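Local atomic coordinates of DNA polymerase (Pyrobaculum calidifontis, PDB entry 5MDN), a protein that probably catalyses DNA synthesis, adding nucleotides from deoxyribonucleoside 5'-triphosphates to a growing strand with release of diphosphate. Residues 124-128 and 129-133; 484-487 and 488-491; 626-629 and 630-633; 637-640 and 641-645; 48-51 and 52-55. All blocks are in the same frame, centred on the assembly; numbering follows the deposited sequence.

Contact 1 of 5, residues 124-128 and 129-133; sequences GVVPC and AWNVV
Ala-129 meets Val-126 across a tight reversal of the chain, its CB 3.7 Å from CG2 of that valine. The turn follows helix 115-123, which ends in a Schellman motif with Gly-124, at positive phi, as its C-prime residue. Trp-130 comes next and faces the other way; its indole makes a cation-pi contact with Arg-2 and its NE1 bonds the carbonyl of Phe-159. Asn-131 then carries the contact. With CG anti to its own carbonyl carbon (chi1 -68°), its amide is laid against the backbone of Val-126 and grips both polar atoms of that one residue. Val-126 N gives a nearly straight bond to OD1 of Asn-131 at 3.3 Å, and ND2 of Asn-131 returns one at 3.0 Å to Val-126 O, which lies close to the amide plane. A weak bond also runs from ND2 to the carbonyl of Ala-129, while CG2 of Val-126 lies 3.4 Å from OD1 of Asn-131. With a leucine here, the N-H and carbonyl of Val-126 would probably both be left without their mate and the turn freer to shift. Beyond it, Val-132 pairs with strand 144-155, and Val-133 bonds Met-1. The turn thus sits between that strand, strand 5-12, reached by Val-125 and Asn-131 at Pro-5, and helix 326-356, which takes Cys-128 and Ala-129.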
loop_
_atom_site.group_PDB
_atom_site.type_symbol
_atom_site.label_atom_id
_atom_site.label_comp_id
_atom_site.label_asym_id
_atom_site.label_seq_id
_atom_site.Cartn_x
_atom_site.Cartn_y
_atom_site.Cartn_z
ATOM N N GLY A 124 -2.938 9.237 23.647
ATOM C CA GLY A 124 -4.053 8.405 23.238
ATOM C C GLY A 124 -4.935 9.016 22.173
ATOM O O GLY A 124 -6.125 8.695 22.107
ATOM N N VAL A 125 -4.384 9.889 21.335
ATOM C CA VAL A 125 -5.140 10.475 20.235
ATOM C C VAL A 125 -5.196 9.464 19.098
ATOM O O VAL A 125 -4.161 9.077 18.545
ATOM C CB VAL A 125 -4.509 11.794 19.768
ATOM C CG1 VAL A 125 -5.349 12.423 18.665
ATOM C CG2 VAL A 125 -4.337 12.748 20.935
ATOM N N VAL A 126 -6.401 9.039 18.745
ATOM C CA VAL A 126 -6.615 8.055 17.689
ATOM C C VAL A 126 -7.192 8.782 16.478
ATOM O O VAL A 126 -8.244 9.425 16.591
ATOM C CB VAL A 126 -7.535 6.911 18.152
ATOM C CG1 VAL A 126 -6.783 5.987 19.100
ATOM C CG2 VAL A 126 -8.784 7.451 18.842
ATOM N N PRO A 127 -6.535 8.735 15.321
ATOM C CA PRO A 127 -7.073 9.418 14.140
ATOM C C PRO A 127 -8.291 8.693 13.592
ATOM O O PRO A 127 -8.448 7.480 13.755
ATOM C CB PRO A 127 -5.906 9.384 13.146
ATOM C CG PRO A 127 -5.102 8.202 13.550
ATOM C CD PRO A 127 -5.268 8.039 15.038
ATOM N N CYS A 128 -9.158 9.461 12.932
ATOM C CA CYS A 128 -10.384 8.928 12.339
ATOM C C CYS A 128 -11.223 8.195 13.381
ATOM O O CYS A 128 -11.744 7.104 13.144
ATOM C CB CYS A 128 -10.072 8.022 11.147
ATOM S SG CYS A 128 -9.210 8.834 9.790
ATOM N N ALA A 129 -11.349 8.811 14.555
ATOM C CA ALA A 129 -12.180 8.288 15.628
ATOM C C ALA A 129 -12.513 9.438 16.564
ATOM O O ALA A 129 -11.666 10.299 16.817
ATOM C CB ALA A 129 -11.482 7.156 16.388
ATOM N N TRP A 130 -13.740 9.448 17.074
ATOM C CA TRP A 130 -14.168 10.517 17.968
ATOM C C TRP A 130 -13.410 10.435 19.289
ATOM O O TRP A 130 -13.546 9.458 20.032
ATOM C CB TRP A 130 -15.670 10.438 18.211
ATOM C CG TRP A 130 -16.511 10.726 17.010
ATOM C CD1 TRP A 130 -17.154 9.818 16.222
ATOM C CD2 TRP A 130 -16.821 12.016 16.472
ATOM N NE1 TRP A 130 -17.838 10.462 15.219
ATOM C CE2 TRP A 130 -17.650 11.813 15.352
ATOM C CE3 TRP A 130 -16.474 13.323 16.827
ATOM C CZ2 TRP A 130 -18.136 12.868 14.583
ATOM C CZ3 TRP A 130 -16.957 14.367 16.064
ATOM C CH2 TRP A 130 -17.779 14.135 14.955
ATOM N N ASN A 131 -12.618 11.459 19.578
ATOM C CA ASN A 131 -11.918 11.582 20.847
ATOM C C ASN A 131 -12.661 12.545 21.764
ATOM O O ASN A 131 -13.433 13.394 21.316
ATOM C CB ASN A 131 -10.480 12.066 20.634
ATOM C CG ASN A 131 -9.613 11.040 19.932
ATOM O OD1 ASN A 131 -8.728 10.437 20.541
ATOM N ND2 ASN A 131 -9.857 10.843 18.643
ATOM N N VAL A 132 -12.417 12.408 23.064
ATOM C CA VAL A 132 -13.000 13.280 24.077
ATOM C C VAL A 132 -11.899 14.187 24.607
ATOM O O VAL A 132 -10.835 13.707 25.017
ATOM C CB VAL A 132 -13.651 12.475 25.214
ATOM C CG1 VAL A 132 -14.346 13.406 26.194
ATOM C CG2 VAL A 132 -14.632 11.459 24.650
ATOM N N VAL A 133 -12.155 15.492 24.602
ATOM C CA VAL A 133 -11.140 16.488 24.927
ATOM C C VAL A 133 -11.764 17.578 25.783
ATOM O O VAL A 133 -12.856 18.069 25.476
ATOM C CB VAL A 133 -10.512 17.118 23.666
ATOM C CG1 VAL A 133 -9.044 16.757 23.563
ATOM C CG2 VAL A 133 -11.271 16.697 22.410
#

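Contact 2 of 5, residues 484-487 and 488-491; sequences REEA and KKYP
Lys-488, Lys-489 and Tyr-490 each return the backbone N-H to the carbonyl three residues earlier, in i to i+3 turns where the chain leaves helix 468-486. This lies at one end of a hairpin formed with helix 495-512, consistent with the paired helices of the fingers in family B polymerases. The bonds lengthen along the chain: 3.0 Å from Lys-488 N to Glu-485 O, 3.2 Å from Lys-489 N to Glu-486 O, and a weak 3.3 Å from Tyr-490 N to Ala-487 O. In the first two the donor stands well above the carbonyl plane. The packed side belongs to Ala-487, which is buried against Tyr-497 of the second helix. Arg-484 turns to a partner beyond the turn, its NH2 making a salt bridge to Glu-586. The solvent side is looser. There Glu-486 and Lys-489 run alongside each other and point the same way, yet their ends make only a long salt bridge, 3.8 Å between OE2 of Glu-486 and NZ of Lys-489. Lys-489 sets out extended, CG anti to the backbone N (chi1 -179°), and its CG lies over one face of the Tyr-490 ring, offset toward the rim. That ring is also met at its edge, close to its plane, by the carbonyl of Glu-486, with Glu-486 O 3.7 Å from CD1 of Tyr-490.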
loop_
_atom_site.group_PDB
_atom_site.type_symbol
_atom_site.label_atom_id
_atom_site.label_comp_id
_atom_site.label_asym_id
_atom_site.label_seq_id
_atom_site.Cartn_x
_atom_site.Cartn_y
_atom_site.Cartn_z
ATOM N N ARG A 484 -18.422 -7.180 15.776
ATOM C CA ARG A 484 -19.107 -8.100 14.873
ATOM C C ARG A 484 -20.506 -8.450 15.367
ATOM O O ARG A 484 -21.421 -8.620 14.552
ATOM C CB ARG A 484 -18.268 -9.366 14.702
ATOM C CG ARG A 484 -18.438 -10.071 13.370
ATOM C CD ARG A 484 -17.371 -11.142 13.211
ATOM N NE ARG A 484 -17.538 -11.929 11.993
ATOM C CZ ARG A 484 -16.758 -12.951 11.658
ATOM N NH1 ARG A 484 -15.756 -13.309 12.451
ATOM N NH2 ARG A 484 -16.973 -13.613 10.529
ATOM N N GLU A 485 -20.701 -8.560 16.683
ATOM C CA GLU A 485 -22.039 -8.837 17.195
ATOM C C GLU A 485 -22.929 -7.601 17.149
ATOM O O GLU A 485 -24.146 -7.727 16.972
ATOM C CB GLU A 485 -21.969 -9.394 18.621
ATOM C CG GLU A 485 -21.734 -8.361 19.712
ATOM C CD GLU A 485 -22.057 -8.900 21.094
ATOM O OE1 GLU A 485 -23.220 -9.302 21.315
ATOM O OE2 GLU A 485 -21.154 -8.919 21.956
ATOM N N GLU A 486 -22.351 -6.407 17.315
ATOM C CA GLU A 486 -23.126 -5.181 17.172
ATOM C C GLU A 486 -23.652 -5.005 15.754
ATOM O O GLU A 486 -24.630 -4.275 15.553
ATOM C CB GLU A 486 -22.276 -3.974 17.571
ATOM C CG GLU A 486 -23.069 -2.767 18.061
ATOM C CD GLU A 486 -23.432 -2.849 19.536
ATOM O OE1 GLU A 486 -23.633 -3.973 20.048
ATOM O OE2 GLU A 486 -23.508 -1.785 20.187
ATOM N N ALA A 487 -23.022 -5.652 14.769
ATOM C CA ALA A 487 -23.528 -5.597 13.402
ATOM C C ALA A 487 -24.848 -6.343 13.261
ATOM O O ALA A 487 -25.642 -6.036 12.363
ATOM C CB ALA A 487 -22.489 -6.165 12.434
ATOM N N LYS A 488 -25.101 -7.324 14.130
ATOM C CA LYS A 488 -26.375 -8.030 14.110
ATOM C C LYS A 488 -27.548 -7.130 14.482
ATOM O O LYS A 488 -28.691 -7.454 14.140
ATOM C CB LYS A 488 -26.326 -9.235 15.051
ATOM C CG LYS A 488 -25.352 -10.327 14.627
ATOM C CD LYS A 488 -25.161 -11.356 15.734
ATOM C CE LYS A 488 -24.028 -12.321 15.414
ATOM N NZ LYS A 488 -24.302 -13.111 14.178
ATOM N N LYS A 489 -27.294 -6.021 15.184
ATOM C CA LYS A 489 -28.376 -5.112 15.551
ATOM C C LYS A 489 -29.007 -4.471 14.321
ATOM O O LYS A 489 -30.226 -4.271 14.273
ATOM C CB LYS A 489 -27.864 -4.028 16.502
ATOM C CG LYS A 489 -28.945 -3.047 16.946
ATOM C CD LYS A 489 -28.366 -1.825 17.642
ATOM C CE LYS A 489 -27.793 -2.160 19.005
ATOM N NZ LYS A 489 -27.209 -0.955 19.659
ATOM N N TYR A 490 -28.199 -4.150 13.321
ATOM C CA TYR A 490 -28.645 -3.445 12.132
ATOM C C TYR A 490 -28.881 -4.410 10.979
ATOM O O TYR A 490 -28.325 -5.513 10.951
ATOM C CB TYR A 490 -27.603 -2.395 11.723
ATOM C CG TYR A 490 -27.330 -1.345 12.781
ATOM C CD1 TYR A 490 -26.388 -1.561 13.782
ATOM C CD2 TYR A 490 -28.017 -0.140 12.779
ATOM C CE1 TYR A 490 -26.141 -0.600 14.748
ATOM C CE2 TYR A 490 -27.776 0.825 13.739
ATOM C CZ TYR A 490 -26.838 0.589 14.722
ATOM O OH TYR A 490 -26.593 1.545 15.679
ATOM N N PRO A 491 -29.700 -4.026 10.001
ATOM C CA PRO A 491 -29.951 -4.902 8.849
ATOM C C PRO A 491 -28.789 -4.863 7.873
ATOM O O PRO A 491 -28.183 -3.803 7.653
ATOM C CB PRO A 491 -31.228 -4.315 8.227
ATOM C CG PRO A 491 -31.216 -2.888 8.625
ATOM C CD PRO A 491 -30.546 -2.818 9.970
#

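Contact 3 of 5, residues 626-629 and 630-633; sequences WCEL and AKEV
Val-633 N reaches Leu-629 O at 2.9 Å, the shortest hydrogen bond between the two segments, and CG1 of the same valine packs loosely on CD1 of Leu-629. Two residues earlier, Lys-631 N bonds Cys-627 O in the carbonyl plane at 3.2 Å. Cys-627 is the N-cap of helix 628-643: its SG accepts from Ala-630 N at 3.5 Å, a capping bond in which sulfur is the acceptor for a first-turn N-H. The torsion responsible is chi1 of 64°, which tucks SG between the backbone N and the carbonyl carbon of Cys-627. Replacing this cysteine by alanine would remove SG, and the N-H of Ala-630 would probably lose its capping mate, with a gap opened beside the CB of Ala-630, which SG touches at 4.0 Å. Trp-626 also meets that methyl, its CB at 3.7 Å and its ring obliquely; the indole continues onto Ala-754 of helix 743-756. Glu-628 and Lys-631 lie side by side on the outer face. The glutamate chain bends at chi2, and OE2 of Glu-628 forms a salt bridge with NZ of Lys-631 at 3.3 Å.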
loop_
_atom_site.group_PDB
_atom_site.type_symbol
_atom_site.label_atom_id
_atom_site.label_comp_id
_atom_site.label_asym_id
_atom_site.label_seq_id
_atom_site.Cartn_x
_atom_site.Cartn_y
_atom_site.Cartn_z
ATOM N N TRP A 626 8.304 -6.313 -22.644
ATOM C CA TRP A 626 7.526 -6.614 -23.831
ATOM C C TRP A 626 6.882 -5.352 -24.393
ATOM O O TRP A 626 6.878 -4.287 -23.771
ATOM C CB TRP A 626 6.435 -7.639 -23.557
ATOM C CG TRP A 626 6.916 -9.003 -23.241
ATOM C CD1 TRP A 626 8.132 -9.544 -23.543
ATOM C CD2 TRP A 626 6.133 -10.049 -22.667
ATOM N NE1 TRP A 626 8.176 -10.858 -23.120
ATOM C CE2 TRP A 626 6.956 -11.189 -22.590
ATOM C CE3 TRP A 626 4.822 -10.126 -22.184
ATOM C CZ2 TRP A 626 6.510 -12.398 -22.054
ATOM C CZ3 TRP A 626 4.387 -11.326 -21.659
ATOM C CH2 TRP A 626 5.220 -12.449 -21.587
ATOM N N CYS A 627 6.353 -5.484 -25.606
ATOM C CA CYS A 627 5.474 -4.475 -26.171
ATOM C C CYS A 627 4.042 -4.707 -25.691
ATOM O O CYS A 627 3.714 -5.742 -25.104
ATOM C CB CYS A 627 5.533 -4.508 -27.697
ATOM S SG CYS A 627 4.919 -6.047 -28.434
ATOM N N GLU A 628 3.178 -3.723 -25.948
ATOM C CA GLU A 628 1.800 -3.814 -25.479
ATOM C C GLU A 628 0.973 -4.812 -26.278
ATOM O O GLU A 628 -0.090 -5.230 -25.809
ATOM C CB GLU A 628 1.138 -2.436 -25.504
ATOM C CG GLU A 628 1.832 -1.416 -24.618
ATOM C CD GLU A 628 1.795 -1.807 -23.149
ATOM O OE1 GLU A 628 0.756 -2.331 -22.699
ATOM O OE2 GLU A 628 2.808 -1.599 -22.448
ATOM N N LEU A 629 1.433 -5.207 -27.467
ATOM C CA LEU A 629 0.769 -6.295 -28.179
ATOM C C LEU A 629 1.057 -7.636 -27.514
ATOM O O LEU A 629 0.167 -8.489 -27.414
ATOM C CB LEU A 629 1.207 -6.312 -29.643
ATOM C CG LEU A 629 0.629 -7.442 -30.496
ATOM C CD1 LEU A 629 -0.892 -7.397 -30.484
ATOM C CD2 LEU A 629 1.157 -7.371 -31.922
ATOM N N ALA A 630 2.297 -7.841 -27.059
ATOM C CA ALA A 630 2.630 -9.062 -26.332
ATOM C C ALA A 630 1.819 -9.174 -25.046
ATOM O O ALA A 630 1.422 -10.276 -24.647
ATOM C CB ALA A 630 4.127 -9.103 -26.032
ATOM N N LYS A 631 1.575 -8.044 -24.378
ATOM C CA LYS A 631 0.728 -8.049 -23.190
ATOM C C LYS A 631 -0.708 -8.419 -23.542
ATOM O O LYS A 631 -1.356 -9.183 -22.816
ATOM C CB LYS A 631 0.771 -6.681 -22.508
ATOM C CG LYS A 631 2.131 -6.284 -21.957
ATOM C CD LYS A 631 2.124 -6.251 -20.436
ATOM C CE LYS A 631 3.308 -5.466 -19.894
ATOM N NZ LYS A 631 3.261 -4.040 -20.328
ATOM N N GLU A 632 -1.225 -7.871 -24.646
ATOM C CA GLU A 632 -2.574 -8.211 -25.086
ATOM C C GLU A 632 -2.702 -9.699 -25.393
ATOM O O GLU A 632 -3.710 -10.326 -25.043
ATOM C CB GLU A 632 -2.939 -7.378 -26.318
ATOM C CG GLU A 632 -4.386 -7.506 -26.774
ATOM C CD GLU A 632 -5.374 -7.030 -25.727
ATOM O OE1 GLU A 632 -5.039 -6.082 -24.983
ATOM O OE2 GLU A 632 -6.484 -7.599 -25.651
ATOM N N VAL A 633 -1.695 -10.282 -26.049
ATOM C CA VAL A 633 -1.753 -11.705 -26.379
ATOM C C VAL A 633 -1.376 -12.597 -25.201
ATOM O O VAL A 633 -1.649 -13.802 -25.245
ATOM C CB VAL A 633 -0.894 -12.044 -27.610
ATOM C CG1 VAL A 633 -1.406 -11.286 -28.830
ATOM C CG2 VAL A 633 0.569 -11.753 -27.356
#

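Contact 4 of 5, residues 637-640 and 641-645; sequences VVEL and ILKSK
Glu-639 and Lys-643, one turn apart, run side by side with extended chains and point the same way. The ammonium NZ of Lys-643 gives a hydrogen bond of 2.7 Å to OE2 of Glu-639 within a salt bridge, and OE2 accepts on its anti lone pair, the one facing away from the other oxygen. CE of Lys-643 follows along CG of Glu-639, so aliphatic carbons pack behind the charges. The backbone of the same pair is joined too: Lys-643 N bonds Glu-639 O at 3.2 Å, though the donor is well above the carbonyl plane. Upstream the bonds are firmer. Ile-641 N gives to Val-637 O and Leu-642 N to Val-638 O, both at 2.9 Å. Each of these pairs adds a methyl contact, CG1 of Val-637 on CD1 of Ile-641 at 3.8 Å and CG1 of Val-638 on CD1 of Leu-642 at 3.7 Å. Further along, Ser-644 takes up a carbonyl with its side chain. Because chi1 of 68° turns OG inward, between the backbone N and carbonyl carbon, OG of Ser-644 donates to Ile-641 O at 2.9 Å, joined there by a weak bond from the serine N. The carbonyl of Leu-642 is taken by NH1 of Arg-595. Leu-640 and Ile-641 lean on helix 647-666, Val-638 and Leu-642 on Ala-606 of strand 605-609. What results is an amphipathic turn of helix 628-643 with an i to i+4 salt bridge, in a pair of consecutive helices, 628-643 and 647-666, consistent with the helical thumb of family B polymerases.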
loop_
_atom_site.group_PDB
_atom_site.type_symbol
_atom_site.label_atom_id
_atom_site.label_comp_id
_atom_site.label_asym_id
_atom_site.label_seq_id
_atom_site.Cartn_x
_atom_site.Cartn_y
_atom_site.Cartn_z
ATOM N N VAL A 637 -5.058 -15.244 -24.422
ATOM C CA VAL A 637 -4.578 -16.622 -24.284
ATOM C C VAL A 637 -4.981 -17.187 -22.928
ATOM O O VAL A 637 -5.545 -18.283 -22.832
ATOM C CB VAL A 637 -3.054 -16.692 -24.494
ATOM C CG1 VAL A 637 -2.484 -17.955 -23.859
ATOM C CG2 VAL A 637 -2.726 -16.666 -25.980
ATOM N N VAL A 638 -4.689 -16.446 -21.855
ATOM C CA VAL A 638 -5.149 -16.851 -20.530
ATOM C C VAL A 638 -6.670 -16.933 -20.504
ATOM O O VAL A 638 -7.247 -17.892 -19.975
ATOM C CB VAL A 638 -4.607 -15.886 -19.459
ATOM C CG1 VAL A 638 -5.325 -16.100 -18.141
ATOM C CG2 VAL A 638 -3.107 -16.073 -19.286
ATOM N N GLU A 639 -7.342 -15.934 -21.080
ATOM C CA GLU A 639 -8.801 -15.926 -21.088
ATOM C C GLU A 639 -9.374 -17.020 -21.982
ATOM O O GLU A 639 -10.456 -17.544 -21.697
ATOM C CB GLU A 639 -9.312 -14.553 -21.523
ATOM C CG GLU A 639 -10.798 -14.341 -21.292
ATOM C CD GLU A 639 -11.175 -12.874 -21.237
ATOM O OE1 GLU A 639 -10.264 -12.021 -21.308
ATOM O OE2 GLU A 639 -12.382 -12.575 -21.125
ATOM N N LEU A 640 -8.673 -17.381 -23.061
ATOM C CA LEU A 640 -9.139 -18.481 -23.899
ATOM C C LEU A 640 -8.995 -19.817 -23.182
ATOM O O LEU A 640 -9.886 -20.671 -23.264
ATOM C CB LEU A 640 -8.374 -18.504 -25.223
ATOM C CG LEU A 640 -8.742 -17.463 -26.283
ATOM C CD1 LEU A 640 -7.681 -17.427 -27.369
ATOM C CD2 LEU A 640 -10.109 -17.754 -26.875
ATOM N N ILE A 641 -7.878 -20.017 -22.481
ATOM C CA ILE A 641 -7.658 -21.273 -21.768
ATOM C C ILE A 641 -8.637 -21.411 -20.609
ATOM O O ILE A 641 -9.188 -22.493 -20.369
ATOM C CB ILE A 641 -6.195 -21.364 -21.296
ATOM C CG1 ILE A 641 -5.258 -21.462 -22.501
ATOM C CG2 ILE A 641 -5.997 -22.556 -20.374
ATOM C CD1 ILE A 641 -3.826 -21.108 -22.198
ATOM N N LEU A 642 -8.884 -20.319 -19.880
ATOM C CA LEU A 642 -9.759 -20.384 -18.715
ATOM C C LEU A 642 -11.219 -20.584 -19.094
ATOM O O LEU A 642 -11.991 -21.105 -18.282
ATOM C CB LEU A 642 -9.616 -19.114 -17.871
ATOM C CG LEU A 642 -8.322 -18.960 -17.073
ATOM C CD1 LEU A 642 -8.247 -17.578 -16.444
ATOM C CD2 LEU A 642 -8.219 -20.046 -16.016
ATOM N N LYS A 643 -11.618 -20.187 -20.300
ATOM C CA LYS A 643 -12.995 -20.337 -20.746
ATOM C C LYS A 643 -13.221 -21.598 -21.569
ATOM O O LYS A 643 -14.364 -21.878 -21.943
ATOM C CB LYS A 643 -13.430 -19.108 -21.550
ATOM C CG LYS A 643 -13.535 -17.838 -20.723
ATOM C CD LYS A 643 -14.114 -16.683 -21.524
ATOM C CE LYS A 643 -14.146 -15.415 -20.685
ATOM N NZ LYS A 643 -14.453 -14.210 -21.501
ATOM N N SER A 644 -12.170 -22.363 -21.853
ATOM C CA SER A 644 -12.301 -23.622 -22.571
ATOM C C SER A 644 -12.508 -24.769 -21.588
ATOM O O SER A 644 -11.791 -24.879 -20.589
ATOM C CB SER A 644 -11.063 -23.886 -23.429
ATOM O OG SER A 644 -9.925 -24.147 -22.623
ATOM N N LYS A 645 -13.484 -25.624 -21.882
ATOM C CA LYS A 645 -13.605 -26.906 -21.202
ATOM C C LYS A 645 -12.645 -27.905 -21.841
ATOM O O LYS A 645 -12.563 -27.989 -23.072
ATOM C CB LYS A 645 -15.044 -27.417 -21.285
ATOM C CG LYS A 645 -16.082 -26.458 -20.727
ATOM C CD LYS A 645 -17.482 -26.901 -21.119
ATOM C CE LYS A 645 -18.495 -25.777 -20.960
ATOM N NZ LYS A 645 -18.766 -25.440 -19.535
#

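Contact 5 of 5, residues 48-51 and 52-55; sequences KCDA and SLAK
Asp-50 swings its CG anti to the backbone N (chi1 -161°), and Ser-52 holds OG between its backbone N and carbonyl carbon (chi1 59°); together these turns bring the hydroxyl to OD1 of the carboxylate. OD1 of Asp-50 then takes two bonds, which hold the carboxylate in place. Ser-52 OG donates to it at 2.9 Å, arriving nearly in line with the C-O bond, and Leu-53 N donates at 3.2 Å along an almost straight path, but from above the carboxylate plane. Asp-50 is thereby the N-cap of helix 51-58, its side chain closing off the N-H of Leu-53, which has no earlier helical carbonyl to meet. The charge sits at the positive end of the helix, where the helix field would probably favour the ionised form. The backbone begins its own ladder at once: Ala-54 N bonds Asp-50 O at 3.0 Å, and Lys-55 N bonds Ala-51 O at 2.7 Å. The side chains of Asp-50 and Leu-53 cross at about a right angle, and CB of Leu-53 lies 3.5 Å from CG of the aspartate. The cap lies at the surface. Beneath it Ala-51 turns its methyl to Val-67 and Val-69 of strand 64-74, Lys-55 runs an extended chain over Val-67 to bond the carbonyl of Glu-65, and the helix, following strand 41-46, lies against a four-stranded antiparallel sheet whose strand order, 2-3-1-4, fits a ferredoxin-like fold.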
loop_
_atom_site.group_PDB
_atom_site.type_symbol
_atom_site.label_atom_id
_atom_site.label_comp_id
_atom_site.label_asym_id
_atom_site.label_seq_id
_atom_site.Cartn_x
_atom_site.Cartn_y
_atom_site.Cartn_z
ATOM N N LYS A 48 24.279 2.372 35.959
ATOM C CA LYS A 48 24.163 3.226 37.136
ATOM C C LYS A 48 23.369 4.462 36.739
ATOM O O LYS A 48 23.629 5.057 35.688
ATOM C CB LYS A 48 25.535 3.623 37.695
ATOM C CG LYS A 48 26.100 2.671 38.745
ATOM C CD LYS A 48 26.601 1.373 38.132
ATOM C CE LYS A 48 27.128 0.437 39.207
ATOM N NZ LYS A 48 27.723 -0.806 38.642
ATOM N N CYS A 49 22.409 4.848 37.575
ATOM C CA CYS A 49 21.441 5.888 37.233
ATOM C C CYS A 49 21.793 7.179 37.970
ATOM O O CYS A 49 21.602 7.283 39.186
ATOM C CB CYS A 49 20.019 5.432 37.554
ATOM S SG CYS A 49 19.795 4.720 39.197
ATOM N N ASP A 50 22.308 8.160 37.231
ATOM C CA ASP A 50 22.584 9.495 37.760
ATOM C C ASP A 50 22.037 10.500 36.750
ATOM O O ASP A 50 22.686 10.787 35.740
ATOM C CB ASP A 50 24.077 9.699 38.008
ATOM C CG ASP A 50 24.358 10.845 38.957
ATOM O OD1 ASP A 50 23.550 11.797 38.998
ATOM O OD2 ASP A 50 25.384 10.794 39.664
ATOM N N ALA A 51 20.842 11.030 37.019
ATOM C CA ALA A 51 20.216 11.953 36.074
ATOM C C ALA A 51 20.931 13.301 36.036
ATOM O O ALA A 51 21.085 13.894 34.961
ATOM C CB ALA A 51 18.740 12.131 36.426
ATOM N N SER A 52 21.368 13.804 37.194
ATOM C CA SER A 52 22.027 15.107 37.225
ATOM C C SER A 52 23.367 15.060 36.503
ATOM O O SER A 52 23.699 15.973 35.737
ATOM C CB SER A 52 22.210 15.573 38.668
ATOM O OG SER A 52 22.984 14.641 39.406
ATOM N N LEU A 53 24.151 14.006 36.740
ATOM C CA LEU A 53 25.373 13.801 35.971
ATOM C C LEU A 53 25.068 13.668 34.484
ATOM O O LEU A 53 25.769 14.245 33.645
ATOM C CB LEU A 53 26.108 12.562 36.482
ATOM C CG LEU A 53 27.513 12.294 35.945
ATOM C CD1 LEU A 53 28.501 13.337 36.453
ATOM C CD2 LEU A 53 27.971 10.891 36.326
ATOM N N ALA A 54 24.034 12.898 34.141
ATOM C CA ALA A 54 23.651 12.731 32.741
ATOM C C ALA A 54 23.248 14.059 32.109
ATOM O O ALA A 54 23.724 14.407 31.022
ATOM C CB ALA A 54 22.515 11.718 32.627
ATOM N N LYS A 55 22.340 14.794 32.760
ATOM C CA LYS A 55 21.829 16.042 32.195
ATOM C C LYS A 55 22.956 17.003 31.836
ATOM O O LYS A 55 23.012 17.523 30.716
ATOM C CB LYS A 55 20.861 16.709 33.173
ATOM C CG LYS A 55 20.293 18.020 32.643
ATOM C CD LYS A 55 19.062 18.475 33.409
ATOM C CE LYS A 55 18.472 19.729 32.776
ATOM N NZ LYS A 55 17.225 20.171 33.458
#

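Along the chain the order is contact 5, then 1, 2, 3 and 4, all in series. Contacts 3 and 4 share helix 628-643, one at its capped start and the other toward its C-terminal part, with centres about 17 Å apart. Centres of contacts 1 and 2 lie about 23 Å apart, those of contacts 4 and 5 about 73 Å. Contact 5 opens helix 51-58, which packs on the sheet of 41-46, 64-74, 77-86 and 105-109. Contact 1 leads into edge strand 131-141 of another sheet, near the magnesium ion bound by Asp-7 and Asp-363. Contact 2 lies on what are probably the fingers, contacts 3 and 4 on what is probably the thumb, and contacts 1 and 5 in the N-terminal part.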